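Long-range contact in putative oxidoreductase molybdopterin-binding subunit (Sulfolobus tokodaii, PDB 4ZOH), which binds the molybdenum cofactor as pterin cytosine dinucleotide and probably serves as the catalytic subunit of an oxidoreductase of the xanthine dehydrogenase and aldehyde oxidase family: residues 159-171 with 210-224. Numbering follows the deposited sequence.
Sequences RVIASPLETRGAL and DVGGAFGSKIIAHPE. With MCN (pterin cytosine dinucleotide), chain D.
Lys218 NZ meets Glu166 O at 2.6 Å, approaching from above the carbonyl plane, and binds Thr167 O weakly. Extended beyond CG (chi2 168°, chi3 -171°), the lysine carries its ammonium into this buried site, where Gly213 O and Ser184 are further partners. The Glu166 carboxylate, a long salt-bridge partner of that ammonium, accepts Gly212 N at OE2 over 2.8 Å, from above its plane; a weak bond from Glu166 N to Gly212 O runs the other way. A CB on Gly212 would clash with Glu166 CB, evidence of close packing here.

Farther along, Arg168 CD sits over the centre of the His222 ring, 3.4 Å from its centroid, while Arg168 NH2 makes a salt bridge with Glu224 OE2 at 3.0 Å, a weak hydrogen bond at 125°; Glu248 pairs with Arg168 NE and Arg38 with Glu224. Packing is looser by Asp210: one water donates to Glu166 OE1 and Asp210 O, and the Asp210 side chain, held by Arg14 and Ala21, stays 6.8 Å from 159-171.

Toward the cofactor, Pro164 CA lies at the edge of the Phe215 ring, and the pterin covers one face, its C4' 3.3 Å from Phe215 CE1. With alanine in place of Phe215, the pterin and Pro164 would probably lose the aromatic surface they share. Ala214 N (2.7 Å) and Phe215 N (2.9 Å) both donate to pterin O4'; Gly212, Gly213 and Gly216 flank these donors in a glycine-rich loop, consistent with the molybdopterin site of the xanthine dehydrogenase family.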
loop_
_atom_site.group_PDB
_atom_site.type_symbol
_atom_site.label_atom_id
_atom_site.label_comp_id
_atom_site.label_asym_id
_atom_site.label_seq_id
_atom_site.Cartn_x
_atom_site.Cartn_y
_atom_site.Cartn_z
ATOM N N ARG A 159 2.821 -37.789 -13.032
ATOM C CA ARG A 159 2.981 -36.341 -12.768
ATOM C C ARG A 159 1.624 -35.688 -12.323
ATOM O O ARG A 159 0.619 -35.913 -12.944
ATOM C CB ARG A 159 3.391 -35.696 -14.050
ATOM C CG ARG A 159 4.046 -34.348 -13.864
ATOM C CD ARG A 159 4.702 -33.963 -15.218
ATOM N NE ARG A 159 5.627 -32.844 -15.080
ATOM C CZ ARG A 159 6.835 -32.926 -14.559
ATOM N NH1 ARG A 159 7.581 -31.816 -14.434
ATOM N NH2 ARG A 159 7.310 -34.084 -14.120
ATOM N N VAL A 160 1.649 -34.831 -11.324
ATOM C CA VAL A 160 0.430 -34.042 -11.009
ATOM C C VAL A 160 0.825 -32.557 -10.900
ATOM O O VAL A 160 2.016 -32.246 -10.942
ATOM C CB VAL A 160 -0.194 -34.510 -9.654
ATOM C CG1 VAL A 160 -0.739 -35.962 -9.760
ATOM C CG2 VAL A 160 0.844 -34.385 -8.556
ATOM N N ILE A 161 -0.169 -31.666 -10.717
ATOM C CA ILE A 161 0.089 -30.254 -10.606
ATOM C C ILE A 161 -0.575 -29.689 -9.340
ATOM O O ILE A 161 -1.788 -29.848 -9.162
ATOM C CB ILE A 161 -0.444 -29.551 -11.853
ATOM C CG1 ILE A 161 0.258 -30.135 -13.110
ATOM C CG2 ILE A 161 -0.197 -28.029 -11.770
ATOM C CD1 ILE A 161 -0.466 -29.757 -14.419
ATOM N N ALA A 162 0.231 -29.061 -8.482
ATOM C CA ALA A 162 -0.170 -28.519 -7.210
ATOM C C ALA A 162 -1.507 -27.755 -7.248
ATOM O O ALA A 162 -2.386 -28.023 -6.421
ATOM C CB ALA A 162 0.947 -27.700 -6.620
ATOM N N SER A 163 -1.692 -26.906 -8.274
ATOM C CA SER A 163 -2.940 -26.186 -8.515
ATOM C C SER A 163 -3.516 -25.460 -7.254
ATOM O O SER A 163 -4.715 -25.573 -7.017
ATOM C CB SER A 163 -4.006 -27.133 -9.097
ATOM O OG SER A 163 -3.482 -27.985 -10.072
ATOM N N PRO A 164 -2.670 -24.723 -6.452
ATOM C CA PRO A 164 -3.265 -23.910 -5.374
ATOM C C PRO A 164 -4.260 -22.944 -6.002
ATOM O O PRO A 164 -4.085 -22.544 -7.171
ATOM C CB PRO A 164 -2.082 -23.115 -4.819
ATOM C CG PRO A 164 -1.083 -23.038 -5.948
ATOM C CD PRO A 164 -1.273 -24.321 -6.726
ATOM N N LEU A 165 -5.312 -22.574 -5.261
ATOM C CA LEU A 165 -6.357 -21.714 -5.892
ATOM C C LEU A 165 -5.857 -20.294 -6.179
ATOM O O LEU A 165 -6.391 -19.629 -7.069
ATOM C CB LEU A 165 -7.550 -21.594 -4.940
ATOM C CG LEU A 165 -8.941 -21.978 -5.398
ATOM C CD1 LEU A 165 -9.693 -20.984 -4.536
ATOM C CD2 LEU A 165 -9.376 -21.767 -6.848
ATOM N N GLU A 166 -4.925 -19.798 -5.386
ATOM C CA GLU A 166 -4.172 -18.596 -5.792
ATOM C C GLU A 166 -2.854 -19.033 -6.475
ATOM O O GLU A 166 -2.005 -19.762 -5.874
ATOM C CB GLU A 166 -3.807 -17.651 -4.598
ATOM C CG GLU A 166 -3.185 -16.313 -5.056
ATOM C CD GLU A 166 -2.175 -15.722 -4.084
ATOM O OE1 GLU A 166 -1.822 -14.522 -4.225
ATOM O OE2 GLU A 166 -1.691 -16.414 -3.144
ATOM N N THR A 167 -2.664 -18.550 -7.694
ATOM C CA THR A 167 -1.357 -18.685 -8.414
ATOM C C THR A 167 -0.237 -17.947 -7.736
ATOM O O THR A 167 -0.450 -17.276 -6.739
ATOM C CB THR A 167 -1.411 -18.168 -9.836
ATOM O OG1 THR A 167 -1.642 -16.762 -9.813
ATOM C CG2 THR A 167 -2.567 -18.840 -10.650
ATOM N N ARG A 168 0.987 -18.188 -8.222
ATOM C CA ARG A 168 2.141 -17.342 -7.897
ATOM C C ARG A 168 1.741 -15.915 -8.178
ATOM O O ARG A 168 0.736 -15.652 -8.870
ATOM C CB ARG A 168 3.351 -17.733 -8.820
ATOM C CG ARG A 168 3.862 -19.150 -8.519
ATOM C CD ARG A 168 4.719 -19.702 -9.678
ATOM N NE ARG A 168 4.005 -19.595 -10.940
ATOM C CZ ARG A 168 4.564 -19.578 -12.151
ATOM N NH1 ARG A 168 3.762 -19.432 -13.198
ATOM N NH2 ARG A 168 5.897 -19.758 -12.292
ATOM N N GLY A 169 2.564 -14.980 -7.717
ATOM C CA GLY A 169 2.329 -13.558 -8.080
ATOM C C GLY A 169 3.288 -12.763 -7.252
ATOM O O GLY A 169 3.739 -13.223 -6.158
ATOM N N ALA A 170 3.586 -11.559 -7.712
ATOM C CA ALA A 170 4.609 -10.781 -7.026
ATOM C C ALA A 170 4.523 -9.324 -7.424
ATOM O O ALA A 170 3.906 -8.971 -8.469
ATOM C CB ALA A 170 6.006 -11.318 -7.327
ATOM N N LEU A 171 5.073 -8.508 -6.521
ATOM C CA LEU A 171 5.054 -7.069 -6.661
ATOM C C LEU A 171 6.402 -6.537 -6.189
ATOM O O LEU A 171 6.764 -6.761 -5.037
ATOM C CB LEU A 171 3.923 -6.417 -5.816
ATOM C CG LEU A 171 3.855 -4.889 -5.786
ATOM C CD1 LEU A 171 3.643 -4.235 -7.181
ATOM C CD2 LEU A 171 2.761 -4.431 -4.774
ATOM N N ASP A 210 -0.956 -12.498 2.594
ATOM C CA ASP A 210 -1.743 -13.749 2.608
ATOM C C ASP A 210 -1.414 -14.551 1.354
ATOM O O ASP A 210 -1.353 -13.996 0.269
ATOM C CB ASP A 210 -3.292 -13.460 2.718
ATOM C CG ASP A 210 -3.626 -12.732 4.013
ATOM O OD1 ASP A 210 -3.243 -13.273 5.082
ATOM O OD2 ASP A 210 -4.139 -11.587 3.992
ATOM N N VAL A 211 -1.276 -15.866 1.507
ATOM C CA VAL A 211 -1.037 -16.728 0.389
ATOM C C VAL A 211 -2.156 -17.759 0.237
ATOM O O VAL A 211 -2.447 -18.518 1.173
ATOM C CB VAL A 211 0.354 -17.429 0.623
ATOM C CG1 VAL A 211 0.658 -18.494 -0.467
ATOM C CG2 VAL A 211 1.409 -16.325 0.763
ATOM N N GLY A 212 -2.740 -17.832 -0.950
ATOM C CA GLY A 212 -3.832 -18.772 -1.207
ATOM C C GLY A 212 -3.371 -20.218 -1.409
ATOM O O GLY A 212 -3.755 -20.829 -2.434
ATOM N N GLY A 213 -2.576 -20.770 -0.472
ATOM C CA GLY A 213 -2.039 -22.165 -0.612
ATOM C C GLY A 213 -0.812 -22.234 -1.570
ATOM O O GLY A 213 -0.504 -21.234 -2.292
ATOM N N ALA A 214 -0.176 -23.410 -1.641
ATOM C CA ALA A 214 1.065 -23.577 -2.367
ATOM C C ALA A 214 1.285 -25.059 -2.634
ATOM O O ALA A 214 1.461 -25.474 -3.817
ATOM C CB ALA A 214 2.206 -23.024 -1.538
ATOM N N PHE A 215 1.260 -25.846 -1.530
ATOM C CA PHE A 215 1.377 -27.336 -1.572
ATOM C C PHE A 215 2.730 -27.713 -2.196
ATOM O O PHE A 215 2.829 -28.706 -2.900
ATOM C CB PHE A 215 0.203 -27.974 -2.321
ATOM C CG PHE A 215 -1.134 -27.500 -1.808
ATOM C CD1 PHE A 215 -1.640 -27.981 -0.596
ATOM C CD2 PHE A 215 -1.877 -26.519 -2.511
ATOM C CE1 PHE A 215 -2.884 -27.535 -0.118
ATOM C CE2 PHE A 215 -3.106 -26.059 -2.014
ATOM C CZ PHE A 215 -3.620 -26.552 -0.809
ATOM N N GLY A 216 3.732 -26.841 -1.949
ATOM C CA GLY A 216 5.102 -27.109 -2.280
ATOM C C GLY A 216 5.479 -26.294 -3.504
ATOM O O GLY A 216 6.594 -25.999 -3.665
ATOM N N SER A 217 4.509 -25.871 -4.303
ATOM C CA SER A 217 4.745 -25.126 -5.514
ATOM C C SER A 217 5.408 -23.737 -5.384
ATOM O O SER A 217 5.772 -23.192 -6.429
ATOM C CB SER A 217 3.471 -25.031 -6.335
ATOM O OG SER A 217 2.656 -24.015 -5.833
ATOM N N LYS A 218 5.519 -23.173 -4.155
ATOM C CA LYS A 218 5.983 -21.795 -3.921
ATOM C C LYS A 218 7.213 -21.763 -2.959
ATOM O O LYS A 218 7.580 -20.717 -2.377
ATOM C CB LYS A 218 4.830 -20.872 -3.432
ATOM C CG LYS A 218 3.714 -20.669 -4.489
ATOM C CD LYS A 218 2.432 -20.003 -3.926
ATOM C CE LYS A 218 1.324 -20.033 -4.954
ATOM N NZ LYS A 218 0.114 -19.263 -4.441
ATOM N N ILE A 219 7.818 -22.931 -2.749
ATOM C CA ILE A 219 9.094 -22.961 -2.018
ATOM C C ILE A 219 10.206 -22.225 -2.797
ATOM O O ILE A 219 10.831 -21.290 -2.284
ATOM C CB ILE A 219 9.580 -24.403 -1.758
ATOM C CG1 ILE A 219 8.535 -25.178 -0.943
ATOM C CG2 ILE A 219 10.972 -24.358 -1.067
ATOM C CD1 ILE A 219 8.969 -26.658 -0.710
ATOM N N ILE A 220 10.395 -22.641 -4.057
ATOM C CA ILE A 220 11.483 -22.117 -4.854
ATOM C C ILE A 220 11.140 -20.696 -5.290
ATOM O O ILE A 220 9.946 -20.298 -5.281
ATOM C CB ILE A 220 11.730 -23.020 -6.103
ATOM C CG1 ILE A 220 10.566 -22.977 -7.124
ATOM C CG2 ILE A 220 12.047 -24.436 -5.626
ATOM C CD1 ILE A 220 10.884 -23.726 -8.415
ATOM N N ALA A 221 12.171 -19.931 -5.654
ATOM C CA ALA A 221 11.945 -18.701 -6.445
ATOM C C ALA A 221 11.824 -19.139 -7.864
ATOM O O ALA A 221 12.691 -19.864 -8.361
ATOM C CB ALA A 221 13.118 -17.718 -6.292
ATOM N N HIS A 222 10.779 -18.690 -8.507
ATOM C CA HIS A 222 10.542 -19.005 -9.823
ATOM C C HIS A 222 11.280 -18.106 -10.820
ATOM O O HIS A 222 11.594 -16.987 -10.471
ATOM C CB HIS A 222 9.049 -18.880 -10.060
ATOM C CG HIS A 222 8.302 -20.021 -9.460
ATOM N ND1 HIS A 222 7.967 -21.137 -10.185
ATOM C CD2 HIS A 222 7.902 -20.259 -8.188
ATOM C CE1 HIS A 222 7.333 -22.003 -9.410
ATOM N NE2 HIS A 222 7.300 -21.501 -8.185
ATOM N N PRO A 223 11.442 -18.562 -12.072
ATOM C CA PRO A 223 12.113 -17.613 -13.021
ATOM C C PRO A 223 11.475 -16.216 -13.051
ATOM O O PRO A 223 12.216 -15.216 -13.039
ATOM C CB PRO A 223 11.978 -18.299 -14.398
ATOM C CG PRO A 223 11.748 -19.774 -14.096
ATOM C CD PRO A 223 10.942 -19.778 -12.771
ATOM N N GLU A 224 10.139 -16.150 -13.019
ATOM C CA GLU A 224 9.434 -14.871 -13.050
ATOM C C GLU A 224 9.763 -13.985 -11.837
ATOM O O GLU A 224 9.828 -12.743 -11.945
ATOM C CB GLU A 224 7.917 -15.096 -13.113
ATOM C CG GLU A 224 7.423 -15.809 -14.347
ATOM C CD GLU A 224 7.348 -17.309 -14.127
ATOM O OE1 GLU A 224 8.237 -17.854 -13.536
ATOM O OE2 GLU A 224 6.407 -17.944 -14.580
HETATM N N1 MCN D . -0.706 -29.863 13.990
HETATM C C2 MCN D . -0.965 -30.119 15.326
HETATM N N3 MCN D . -0.313 -31.116 16.003
HETATM C C4 MCN D . 0.617 -31.881 15.309
HETATM C C5 MCN D . 0.887 -31.637 13.964
HETATM C C6 MCN D . 0.237 -30.598 13.295
HETATM O O2 MCN D . -1.782 -29.467 15.985
HETATM N N4 MCN D . 1.235 -32.834 15.974
HETATM C "C1'" MCN D . -1.435 -28.760 13.360
HETATM C C2D MCN D . -0.611 -27.475 13.469
HETATM O "O2'" MCN D . -0.938 -26.710 14.590
HETATM C "C3'" MCN D . -1.059 -26.697 12.260
HETATM C C4D MCN D . -1.018 -27.779 11.261
HETATM O O4D MCN D . -1.567 -28.971 11.974
HETATM O "O3'" MCN D . -2.345 -26.194 12.369
HETATM C "C5'" MCN D . 0.487 -27.707 11.082
HETATM O "O5'" MCN D . 0.950 -28.754 10.448
HETATM P PA MCN D . 2.534 -29.106 10.359
HETATM O O1A MCN D . 3.462 -28.453 11.259
HETATM O O2A MCN D . 2.389 -30.601 10.329
HETATM O O3A MCN D . 2.702 -28.650 8.743
HETATM P PB MCN D . 3.025 -27.125 8.325
HETATM O O1B MCN D . 4.536 -26.963 8.336
HETATM O O2B MCN D . 2.283 -26.090 9.050
HETATM O O3B MCN D . 2.467 -27.160 6.901
HETATM C C10 MCN D . 3.249 -27.536 5.734
HETATM C "C9'" MCN D . 2.506 -28.553 4.902
HETATM C "C8'" MCN D . 3.101 -28.766 3.612
HETATM S "S8'" MCN D . 4.796 -29.211 3.487
HETATM C "C7'" MCN D . 2.372 -28.758 2.462
HETATM S "S7'" MCN D . 3.059 -29.163 0.866
HETATM C "C6'" MCN D . 0.936 -28.552 2.458
HETATM C C7 MCN D . 0.350 -28.801 3.887
HETATM O "O9'" MCN D . 1.165 -28.086 4.793
HETATM N "N5'" MCN D . 0.538 -27.261 1.901
HETATM C C4A MCN D . -0.629 -26.575 2.292
HETATM N "N8'" MCN D . -1.048 -28.274 3.968
HETATM C C4B MCN D . -1.432 -27.134 3.327
HETATM N "N1'" MCN D . -2.577 -26.569 3.720
HETATM C "C2'" MCN D . -2.958 -25.423 3.161
HETATM N "N2'" MCN D . -4.080 -24.881 3.584
HETATM N "N3'" MCN D . -2.217 -24.788 2.110
HETATM C "C4'" MCN D . -1.024 -25.381 1.638
HETATM O "O4'" MCN D . -0.371 -24.837 0.701
HETATM O O HOH W 1 -5.194 -23.168 -2.380
HETATM O O HOH W 2 -0.274 -13.716 -2.161
#